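Local coordinates for protein beta-N-acetylhexosaminidase (Mycobacterium smegmatis, PDB 4YYF) that probably releases terminal non-reducing N-acetyl-D-hexosamine residues from N-acetyl-beta-D-hexosaminides by hydrolysis, as a member of glycosyl hydrolase family 3, at residues A[46-59]-A[67-81]. The protein carries 1 engineered substitution. Numbering follows the deposited sequence.
Sequences AQLLTVGVTDAADA and HVGGIMIGSWTDLSM
Val51 is gripped by the neighbouring strand at both its N and its O: the N donates to Gly70 O (3.0 Å), and the O accepts from Met72 N (2.8 Å). Val53 N then bonds to Met72 O, continuing the parallel pairing of strands 49-52 and 70-73. Glycine suits positions 52 and 70, because a CB would run into the Trp76 ring at the first and into Thr50 OG1 at the second; that hydroxyl bonds to Asn318. On the face that carries Ile71, toward helix 56-66, the packing is tight and apolar. Branched Val53 lays CG1 against Ile71 CG2 at 3.7 Å, while Ile71 CD1 reaches Ala59 CB, a methyl small enough to fit between Ile71 and Met81. Selenomethionine Met81, its chain bent at chi3 (-65°), brings CE to 3.9 Å from the same Ala59 CB.

Beyond the strands, Val53 O takes the hydroxyl of Thr77 OG1 almost head-on (2.7 Å). With OG1 turned anti to its own carbonyl carbon (chi1 -51°), Thr77 also accepts from Gly74 N, bracing the turn from Gly74 to Thr77. Trp76 sets its ring edge, with NE1, beside Val53.

The outer end is looser and more open to solvent. There Asp78 N makes a nearly straight bond to Thr54 O, but Asp55 and Asp78 meet merely through their CB atoms at 4.0 Å. Their carboxylates are used locally: Asp55, the N-cap of helix 56-66, accepts from Asp58 N through OD1, and Asp78 OD1 closes an Asx turn with Ser80 N. Strand 49-52, helix 56-66 and strand 70-73 together form a beta-alpha-beta unit, the building block of the TIM-barrel-type domain of family 3 glycosidases.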
# COMPACT_ATOMS: atom_id res chain seq x y z
N ALA A 46 4.50 -12.10 -10.92
CA ALA A 46 4.42 -12.37 -9.48
C ALA A 46 5.07 -11.25 -8.67
O ALA A 46 4.70 -11.01 -7.51
CB ALA A 46 5.04 -13.73 -9.14
N GLN A 47 6.02 -10.55 -9.27
CA GLN A 47 6.69 -9.46 -8.56
C GLN A 47 5.75 -8.27 -8.31
O GLN A 47 6.02 -7.41 -7.48
CB GLN A 47 7.94 -9.04 -9.35
CG GLN A 47 8.76 -7.97 -8.68
CD GLN A 47 9.29 -8.39 -7.32
OE1 GLN A 47 9.36 -7.55 -6.40
NE2 GLN A 47 9.70 -9.67 -7.20
N LEU A 48 4.62 -8.24 -9.03
CA LEU A 48 3.66 -7.15 -8.92
C LEU A 48 2.57 -7.42 -7.87
O LEU A 48 1.62 -6.64 -7.76
CB LEU A 48 2.99 -6.89 -10.27
CG LEU A 48 3.95 -6.73 -11.45
CD1 LEU A 48 3.21 -6.40 -12.75
CD2 LEU A 48 5.02 -5.68 -11.15
N LEU A 49 2.69 -8.53 -7.15
CA LEU A 49 1.66 -8.95 -6.20
C LEU A 49 2.17 -8.89 -4.77
O LEU A 49 3.32 -9.24 -4.50
CB LEU A 49 1.21 -10.39 -6.50
CG LEU A 49 0.89 -10.75 -7.96
CD1 LEU A 49 0.52 -12.22 -8.08
CD2 LEU A 49 -0.21 -9.85 -8.52
N THR A 50 1.32 -8.46 -3.85
CA THR A 50 1.62 -8.57 -2.41
C THR A 50 0.47 -9.32 -1.77
O THR A 50 -0.70 -8.96 -1.96
CB THR A 50 1.78 -7.19 -1.75
OG1 THR A 50 2.86 -6.48 -2.39
CG2 THR A 50 2.10 -7.35 -0.26
N VAL A 51 0.78 -10.38 -1.02
CA VAL A 51 -0.29 -11.23 -0.50
C VAL A 51 -0.17 -11.47 0.99
O VAL A 51 0.92 -11.70 1.52
CB VAL A 51 -0.35 -12.60 -1.25
CG1 VAL A 51 -0.83 -12.39 -2.68
CG2 VAL A 51 1.02 -13.30 -1.23
N GLY A 52 -1.30 -11.40 1.68
CA GLY A 52 -1.34 -11.69 3.11
C GLY A 52 -1.07 -13.15 3.38
O GLY A 52 -1.53 -14.01 2.61
N VAL A 53 -0.33 -13.44 4.45
CA VAL A 53 0.03 -14.80 4.84
C VAL A 53 -0.44 -15.09 6.26
O VAL A 53 -0.52 -14.18 7.07
CB VAL A 53 1.55 -15.02 4.75
CG1 VAL A 53 2.05 -14.81 3.32
CG2 VAL A 53 2.29 -14.08 5.70
N THR A 54 -0.77 -16.35 6.56
CA THR A 54 -1.31 -16.71 7.88
C THR A 54 -0.23 -17.13 8.87
O THR A 54 -0.41 -17.03 10.09
CB THR A 54 -2.33 -17.85 7.79
OG1 THR A 54 -1.75 -18.95 7.08
CG2 THR A 54 -3.59 -17.40 7.07
N ASP A 55 0.89 -17.62 8.34
CA ASP A 55 1.94 -18.20 9.17
C ASP A 55 3.16 -18.49 8.32
O ASP A 55 3.15 -18.28 7.10
CB ASP A 55 1.45 -19.50 9.83
CG ASP A 55 0.75 -20.41 8.84
OD1 ASP A 55 1.40 -20.86 7.89
OD2 ASP A 55 -0.47 -20.66 9.00
N ALA A 56 4.21 -19.00 8.95
CA ALA A 56 5.46 -19.28 8.26
C ALA A 56 5.27 -20.26 7.10
O ALA A 56 5.82 -20.05 6.03
CB ALA A 56 6.52 -19.79 9.23
N ALA A 57 4.50 -21.33 7.31
CA ALA A 57 4.35 -22.37 6.27
C ALA A 57 3.64 -21.82 5.03
O ALA A 57 3.97 -22.16 3.89
CB ALA A 57 3.60 -23.61 6.82
N ASP A 58 2.68 -20.94 5.25
CA ASP A 58 1.94 -20.28 4.18
C ASP A 58 2.88 -19.33 3.41
O ASP A 58 2.92 -19.32 2.16
CB ASP A 58 0.75 -19.52 4.80
CG ASP A 58 -0.18 -18.91 3.76
OD1 ASP A 58 -0.39 -19.51 2.69
OD2 ASP A 58 -0.73 -17.81 4.04
N ALA A 59 3.66 -18.54 4.15
CA ALA A 59 4.62 -17.63 3.54
C ALA A 59 5.71 -18.39 2.81
O ALA A 59 6.12 -18.01 1.71
CB ALA A 59 5.24 -16.70 4.58
N HIS A 67 7.08 -17.12 -6.15
CA HIS A 67 7.97 -15.95 -6.26
C HIS A 67 7.22 -14.62 -6.19
O HIS A 67 7.59 -13.65 -6.88
CB HIS A 67 8.79 -16.00 -7.54
CG HIS A 67 9.56 -17.26 -7.71
ND1 HIS A 67 10.44 -17.72 -6.75
CD2 HIS A 67 9.58 -18.18 -8.71
CE1 HIS A 67 10.97 -18.86 -7.16
NE2 HIS A 67 10.46 -19.16 -8.34
N VAL A 68 6.18 -14.57 -5.37
CA VAL A 68 5.47 -13.31 -5.14
C VAL A 68 6.44 -12.27 -4.57
O VAL A 68 7.34 -12.59 -3.76
CB VAL A 68 4.23 -13.46 -4.23
CG1 VAL A 68 3.15 -14.30 -4.91
CG2 VAL A 68 4.61 -14.05 -2.86
N GLY A 69 6.28 -11.02 -5.00
CA GLY A 69 7.22 -9.98 -4.63
C GLY A 69 7.07 -9.57 -3.17
O GLY A 69 8.03 -9.12 -2.54
N GLY A 70 5.87 -9.71 -2.63
CA GLY A 70 5.65 -9.26 -1.27
C GLY A 70 4.69 -10.12 -0.51
O GLY A 70 3.79 -10.74 -1.08
N ILE A 71 4.88 -10.18 0.81
CA ILE A 71 3.91 -10.80 1.70
C ILE A 71 3.47 -9.76 2.72
O ILE A 71 4.23 -8.86 3.07
CB ILE A 71 4.48 -12.04 2.42
CG1 ILE A 71 5.77 -11.68 3.17
CG2 ILE A 71 4.71 -13.18 1.41
CD1 ILE A 71 6.28 -12.81 4.09
N MSE A 72 2.22 -9.87 3.18
CA MSE A 72 1.72 -8.91 4.15
C MSE A 72 1.40 -9.60 5.48
O MSE A 72 0.83 -10.69 5.51
CB MSE A 72 0.47 -8.19 3.64
CG MSE A 72 0.02 -7.10 4.61
SE MSE A 72 -1.63 -6.26 4.06
CE MSE A 72 -1.73 -4.87 5.43
N ILE A 73 1.78 -8.93 6.56
CA ILE A 73 1.47 -9.38 7.91
C ILE A 73 0.20 -8.65 8.33
O ILE A 73 0.12 -7.43 8.24
CB ILE A 73 2.59 -8.98 8.88
CG1 ILE A 73 3.95 -9.50 8.39
CG2 ILE A 73 2.29 -9.45 10.28
CD1 ILE A 73 4.03 -11.01 8.24
N GLY A 74 -0.80 -9.38 8.82
CA GLY A 74 -2.03 -8.75 9.27
C GLY A 74 -2.54 -9.34 10.55
O GLY A 74 -1.85 -10.14 11.19
N SER A 75 -3.76 -8.96 10.94
CA SER A 75 -4.38 -9.52 12.14
C SER A 75 -4.56 -11.04 12.02
O SER A 75 -4.66 -11.74 13.02
CB SER A 75 -5.72 -8.85 12.41
OG SER A 75 -6.55 -8.95 11.28
N TRP A 76 -4.59 -11.54 10.79
CA TRP A 76 -4.78 -12.97 10.51
C TRP A 76 -3.45 -13.74 10.59
O TRP A 76 -3.41 -14.94 10.37
CB TRP A 76 -5.36 -13.13 9.09
CG TRP A 76 -4.47 -12.51 8.07
CD1 TRP A 76 -3.42 -13.10 7.43
CD2 TRP A 76 -4.52 -11.16 7.59
NE1 TRP A 76 -2.81 -12.20 6.58
CE2 TRP A 76 -3.47 -11.00 6.66
CE3 TRP A 76 -5.36 -10.06 7.85
CZ2 TRP A 76 -3.23 -9.80 5.99
CZ3 TRP A 76 -5.12 -8.87 7.19
CH2 TRP A 76 -4.07 -8.74 6.27
N THR A 77 -2.35 -13.04 10.88
CA THR A 77 -1.03 -13.67 10.85
C THR A 77 -0.55 -14.10 12.23
O THR A 77 -0.59 -13.34 13.20
CB THR A 77 0.03 -12.71 10.23
OG1 THR A 77 -0.45 -12.22 8.98
CG2 THR A 77 1.35 -13.43 10.03
N ASP A 78 -0.08 -15.35 12.31
CA ASP A 78 0.70 -15.87 13.43
C ASP A 78 2.04 -15.12 13.48
O ASP A 78 2.90 -15.35 12.63
CB ASP A 78 0.92 -17.35 13.13
CG ASP A 78 1.68 -18.08 14.22
OD1 ASP A 78 2.67 -17.53 14.75
OD2 ASP A 78 1.29 -19.23 14.51
N LEU A 79 2.24 -14.24 14.46
CA LEU A 79 3.44 -13.38 14.49
C LEU A 79 4.74 -14.06 14.95
O LEU A 79 5.81 -13.45 14.91
CB LEU A 79 3.20 -12.14 15.35
CG LEU A 79 2.07 -11.22 14.90
CD1 LEU A 79 1.99 -9.99 15.80
CD2 LEU A 79 2.30 -10.81 13.47
N SER A 80 4.66 -15.31 15.38
CA SER A 80 5.87 -15.99 15.84
C SER A 80 6.92 -16.06 14.73
O SER A 80 8.11 -16.13 15.01
CB SER A 80 5.56 -17.38 16.39
OG SER A 80 4.99 -18.18 15.38
N MSE A 81 6.49 -16.04 13.47
CA MSE A 81 7.44 -16.07 12.35
C MSE A 81 8.40 -14.87 12.35
O MSE A 81 9.47 -14.92 11.74
CB MSE A 81 6.71 -16.16 11.01
CG MSE A 81 5.79 -14.96 10.72
SE MSE A 81 4.88 -15.14 8.98
CE MSE A 81 6.45 -15.03 7.86
O HOH W 1 8.99 -12.33 -8.70